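Local atomic coordinates of transcriptional regulator (Saccharomonospora viridis, PDB entry 4KWA), a protein that probably binds DNA as a TetR-family transcriptional repressor and holds a choline ion in a pocket of its C-terminal regulatory domain. Residues 81-91 with 175-186. Residues are numbered along the deposited sequence; the frame is centred on the assembly and turned at random.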
loop_
_atom_site.group_PDB
_atom_site.type_symbol
_atom_site.label_atom_id
_atom_site.label_comp_id
_atom_site.label_asym_id
_atom_site.label_seq_id
_atom_site.Cartn_x
_atom_site.Cartn_y
_atom_site.Cartn_z
ATOM N N LEU A 81 -18.485 12.974 -4.915
ATOM C CA LEU A 81 -17.304 12.132 -5.287
ATOM C C LEU A 81 -16.007 12.954 -5.131
ATOM O O LEU A 81 -15.025 12.485 -4.534
ATOM C CB LEU A 81 -17.502 11.566 -6.670
ATOM C CG LEU A 81 -16.532 10.461 -7.011
ATOM C CD1 LEU A 81 -16.683 9.266 -6.080
ATOM C CD2 LEU A 81 -16.663 10.043 -8.481
ATOM N N VAL A 82 -16.008 14.190 -5.588
ATOM C CA VAL A 82 -14.839 15.086 -5.428
ATOM C C VAL A 82 -14.496 15.297 -3.955
ATOM O O VAL A 82 -13.332 15.200 -3.599
ATOM C CB VAL A 82 -15.017 16.453 -6.149
ATOM C CG1 VAL A 82 -13.895 17.434 -5.780
ATOM C CG2 VAL A 82 -15.061 16.258 -7.670
ATOM N N ARG A 83 -15.485 15.503 -3.100
ATOM C CA ARG A 83 -15.213 15.660 -1.676
ATOM C C ARG A 83 -14.718 14.385 -1.026
ATOM O O ARG A 83 -13.799 14.386 -0.279
ATOM C CB ARG A 83 -16.443 16.103 -0.945
ATOM C CG ARG A 83 -16.605 17.575 -0.919
ATOM C CD ARG A 83 -18.031 17.927 -0.617
ATOM N NE ARG A 83 -18.271 19.295 -0.985
ATOM C CZ ARG A 83 -18.062 20.319 -0.195
ATOM N NH1 ARG A 83 -18.305 21.513 -0.656
ATOM N NH2 ARG A 83 -17.637 20.143 1.042
ATOM N N LEU A 84 -15.374 13.302 -1.337
ATOM C CA LEU A 84 -14.975 11.986 -0.871
ATOM C C LEU A 84 -13.533 11.689 -1.158
ATOM O O LEU A 84 -12.883 11.132 -0.316
ATOM C CB LEU A 84 -15.815 10.857 -1.475
ATOM C CG LEU A 84 -17.124 10.598 -0.795
ATOM C CD1 LEU A 84 -17.980 9.632 -1.624
ATOM C CD2 LEU A 84 -16.866 10.069 0.644
ATOM N N VAL A 85 -13.078 11.997 -2.360
ATOM C CA VAL A 85 -11.712 11.743 -2.782
ATOM C C VAL A 85 -10.794 12.691 -2.060
ATOM O O VAL A 85 -9.756 12.247 -1.540
ATOM C CB VAL A 85 -11.614 11.767 -4.334
ATOM C CG1 VAL A 85 -10.176 11.773 -4.776
ATOM C CG2 VAL A 85 -12.371 10.572 -4.937
ATOM N N GLU A 86 -11.227 13.954 -1.863
ATOM C CA GLU A 86 -10.451 14.938 -1.127
ATOM C C GLU A 86 -10.129 14.464 0.343
ATOM O O GLU A 86 -9.036 14.720 0.912
ATOM C CB GLU A 86 -11.180 16.305 -1.122
ATOM C CG GLU A 86 -10.461 17.380 -0.298
ATOM C CD GLU A 86 -9.204 17.923 -0.985
ATOM O OE1 GLU A 86 -9.092 17.854 -2.242
ATOM O OE2 GLU A 86 -8.322 18.485 -0.274
ATOM N N LEU A 87 -11.157 13.942 1.001
ATOM C CA LEU A 87 -11.034 13.350 2.350
ATOM C C LEU A 87 -10.016 12.194 2.443
ATOM O O LEU A 87 -9.595 11.834 3.519
ATOM C CB LEU A 87 -12.353 12.752 2.766
ATOM C CG LEU A 87 -13.417 13.711 3.149
ATOM C CD1 LEU A 87 -14.646 12.857 3.389
ATOM C CD2 LEU A 87 -12.947 14.436 4.393
ATOM N N GLN A 88 -9.641 11.591 1.307
ATOM C CA GLN A 88 -8.670 10.559 1.277
ATOM C C GLN A 88 -7.286 11.035 1.065
ATOM O O GLN A 88 -6.396 10.192 1.065
ATOM C CB GLN A 88 -8.951 9.503 0.189
ATOM C CG GLN A 88 -10.367 8.954 0.181
ATOM C CD GLN A 88 -11.052 8.782 1.561
ATOM O OE1 GLN A 88 -12.204 9.281 1.772
ATOM N NE2 GLN A 88 -10.424 8.051 2.471
ATOM N N LEU A 89 -7.055 12.329 0.831
ATOM C CA LEU A 89 -5.688 12.766 0.615
ATOM C C LEU A 89 -4.893 12.767 1.886
ATOM O O LEU A 89 -5.416 13.109 2.909
ATOM C CB LEU A 89 -5.701 14.168 0.008
ATOM C CG LEU A 89 -6.477 14.224 -1.289
ATOM C CD1 LEU A 89 -6.443 15.654 -1.801
ATOM C CD2 LEU A 89 -6.010 13.246 -2.320
ATOM N N PRO A 90 -3.594 12.459 1.831
ATOM C CA PRO A 90 -2.833 12.453 3.057
ATOM C C PRO A 90 -2.361 13.852 3.385
ATOM O O PRO A 90 -1.148 14.090 3.428
ATOM C CB PRO A 90 -1.632 11.577 2.704
ATOM C CG PRO A 90 -1.509 11.730 1.229
ATOM C CD PRO A 90 -2.905 11.733 0.729
ATOM N N THR A 91 -3.298 14.769 3.654
ATOM C CA THR A 91 -2.914 16.152 3.980
ATOM C C THR A 91 -2.218 16.245 5.348
ATOM O O THR A 91 -2.404 15.441 6.288
ATOM C CB THR A 91 -4.131 17.049 3.859
ATOM O OG1 THR A 91 -5.207 16.455 4.547
ATOM C CG2 THR A 91 -4.599 17.104 2.470
ATOM N N VAL A 175 0.896 15.904 -2.480
ATOM C CA VAL A 175 -0.581 15.784 -2.320
ATOM C C VAL A 175 -1.266 16.538 -3.506
ATOM O O VAL A 175 -2.303 16.118 -3.983
ATOM C CB VAL A 175 -1.047 16.412 -0.993
ATOM C CG1 VAL A 175 -2.565 16.465 -0.902
ATOM C CG2 VAL A 175 -0.502 15.669 0.211
ATOM N N ASP A 176 -0.782 17.753 -3.903
ATOM C CA ASP A 176 -1.385 18.499 -5.027
ATOM C C ASP A 176 -1.385 17.663 -6.295
ATOM O O ASP A 176 -2.374 17.610 -7.013
ATOM C CB ASP A 176 -0.645 19.831 -5.305
ATOM C CG ASP A 176 -0.881 20.906 -4.212
ATOM O OD1 ASP A 176 -1.929 20.945 -3.565
ATOM O OD2 ASP A 176 -0.003 21.771 -4.053
ATOM N N HIS A 177 -0.296 16.919 -6.536
ATOM C CA HIS A 177 -0.219 16.088 -7.773
ATOM C C HIS A 177 -1.223 14.925 -7.719
ATOM O O HIS A 177 -1.894 14.646 -8.690
ATOM C CB HIS A 177 1.198 15.684 -8.073
ATOM C CG HIS A 177 2.077 16.864 -8.442
ATOM N ND1 HIS A 177 3.139 17.299 -7.662
ATOM C CD2 HIS A 177 2.003 17.740 -9.483
ATOM C CE1 HIS A 177 3.707 18.347 -8.236
ATOM N NE2 HIS A 177 3.035 18.637 -9.339
HETATM N N MSE A 178 -1.340 14.309 -6.547
HETATM C CA MSE A 178 -2.305 13.215 -6.355
HETATM C C MSE A 178 -3.735 13.731 -6.581
HETATM O O MSE A 178 -4.604 13.050 -7.173
HETATM C CB MSE A 178 -2.095 12.707 -4.894
HETATM C CG MSE A 178 -3.204 11.762 -4.519
HETATM SE SE MSE A 178 -2.658 10.789 -2.874
HETATM C CE MSE A 178 -4.213 9.698 -2.669
ATOM N N ARG A 179 -4.015 14.878 -6.014
ATOM C CA ARG A 179 -5.304 15.531 -6.168
ATOM C C ARG A 179 -5.625 15.749 -7.623
ATOM O O ARG A 179 -6.674 15.394 -8.049
ATOM C CB ARG A 179 -5.407 16.857 -5.413
ATOM C CG ARG A 179 -6.793 17.452 -5.416
ATOM C CD ARG A 179 -6.889 18.806 -4.738
ATOM N NE ARG A 179 -6.669 18.738 -3.316
ATOM C CZ ARG A 179 -5.599 19.200 -2.697
ATOM N NH1 ARG A 179 -4.630 19.776 -3.344
ATOM N NH2 ARG A 179 -5.492 19.086 -1.404
ATOM N N GLN A 180 -4.675 16.320 -8.358
ATOM C CA GLN A 180 -4.804 16.558 -9.816
ATOM C C GLN A 180 -5.022 15.247 -10.625
ATOM O O GLN A 180 -5.923 15.154 -11.442
ATOM C CB GLN A 180 -3.538 17.284 -10.354
ATOM C CG GLN A 180 -3.800 17.903 -11.744
ATOM C CD GLN A 180 -2.755 18.939 -12.156
ATOM O OE1 GLN A 180 -3.055 19.892 -12.884
ATOM N NE2 GLN A 180 -1.539 18.780 -11.657
ATOM N N HIS A 181 -4.199 14.250 -10.332
ATOM C CA HIS A 181 -4.356 12.957 -10.992
ATOM C C HIS A 181 -5.754 12.354 -10.784
ATOM O O HIS A 181 -6.394 11.813 -11.690
ATOM C CB HIS A 181 -3.238 12.005 -10.493
ATOM C CG HIS A 181 -3.189 10.723 -11.275
ATOM N ND1 HIS A 181 -2.246 10.497 -12.269
ATOM C CD2 HIS A 181 -4.074 9.707 -11.373
ATOM C CE1 HIS A 181 -2.520 9.357 -12.878
ATOM N NE2 HIS A 181 -3.598 8.838 -12.336
ATOM N N LEU A 182 -6.235 12.358 -9.537
ATOM C CA LEU A 182 -7.524 11.793 -9.195
ATOM C C LEU A 182 -8.707 12.604 -9.798
ATOM O O LEU A 182 -9.635 12.017 -10.324
ATOM C CB LEU A 182 -7.669 11.691 -7.664
ATOM C CG LEU A 182 -6.895 10.557 -6.983
ATOM C CD1 LEU A 182 -6.860 10.704 -5.460
ATOM C CD2 LEU A 182 -7.473 9.220 -7.422
ATOM N N ASN A 183 -8.599 13.929 -9.771
ATOM C CA ASN A 183 -9.595 14.782 -10.398
ATOM C C ASN A 183 -9.595 14.532 -11.944
ATOM O O ASN A 183 -10.673 14.477 -12.557
ATOM C CB ASN A 183 -9.436 16.239 -9.881
ATOM C CG ASN A 183 -10.111 16.448 -8.523
ATOM O OD1 ASN A 183 -9.456 16.491 -7.459
ATOM N ND2 ASN A 183 -11.426 16.490 -8.535
ATOM N N ASP A 184 -8.430 14.321 -12.570
ATOM C CA ASP A 184 -8.360 13.960 -14.004
ATOM C C ASP A 184 -9.053 12.639 -14.282
ATOM O O ASP A 184 -9.712 12.474 -15.263
ATOM C CB ASP A 184 -6.925 13.967 -14.505
ATOM C CG ASP A 184 -6.361 15.403 -14.650
ATOM O OD1 ASP A 184 -7.183 16.353 -14.573
ATOM O OD2 ASP A 184 -5.119 15.587 -14.872
ATOM N N PHE A 185 -8.860 11.669 -13.418
ATOM C CA PHE A 185 -9.472 10.360 -13.599
ATOM C C PHE A 185 -11.000 10.575 -13.505
ATOM O O PHE A 185 -11.728 9.963 -14.247
ATOM C CB PHE A 185 -9.014 9.427 -12.447
ATOM C CG PHE A 185 -9.630 8.020 -12.496
ATOM C CD1 PHE A 185 -9.201 7.083 -13.401
ATOM C CD2 PHE A 185 -10.638 7.687 -11.663
ATOM C CE1 PHE A 185 -9.807 5.844 -13.504
ATOM C CE2 PHE A 185 -11.274 6.421 -11.767
ATOM C CZ PHE A 185 -10.807 5.527 -12.643
ATOM N N ILE A 186 -11.480 11.277 -12.489
ATOM C CA ILE A 186 -12.935 11.484 -12.345
ATOM C C ILE A 186 -13.466 12.185 -13.608
ATOM O O ILE A 186 -14.384 11.746 -14.280
ATOM C CB ILE A 186 -13.259 12.328 -11.103
ATOM C CG1 ILE A 186 -12.966 11.510 -9.839
ATOM C CG2 ILE A 186 -14.695 12.861 -11.134
ATOM C CD1 ILE A 186 -12.995 12.326 -8.573
#
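The carboxylate of Glu86 meets the guanidinium of Arg179 edge to edge, the two planes only 13° apart. Arg179 grips it side-on with two nitrogens: NE gives a hydrogen bond to Glu86 OE1 (2.8 Å) and NH2 one to Glu86 OE2 (3.1 Å), each oxygen using its syn lone pair. Elsewhere on the guanidinium edge, Arg179 NH1 bonds in plane to the anti lone pair of Asp176 OD1, one turn back on the same helix. Held by two carboxylates, which probably offset its positive charge, the guanidinium is fixed in rotation. A bend at chi3 (-68°) swings it toward Glu86, whose own chain bends at chi2. Leu89 CD1 approaches the guanidinium obliquely, 3.4 Å from Arg179 NE, while its other methyl, CD2, slides past the extended selenomethionine Met178 to lie 3.9 Å from Met178 CG. Pro90 CD, on the ring, meets Met178 SE at 3.7 Å; Val175 CG2 lies by Pro90, and Val175 CG1 touches Leu89 CB and Thr91 CG2. Farther along, Val85 splits its methyls: CG1 packs 3.6 Å from Leu182 CD1, and CG2 points to Ile186 CD1. Leu182 and Met178 also pack on helix 148-168, and Leu81 on helix 113-139. The helices run nearly antiparallel, at 150° with segment axes 10.8 Å apart. A type I turn from Glu86 to Leu89 carries the chain past Gln88, which touches the bound choline and whose O accepts a hydrogen bond from Trp99 NE1. The pairing thus joins one wall of the choline pocket to helix 175-190 within the all-helical ligand-binding domain of a TetR-family regulator.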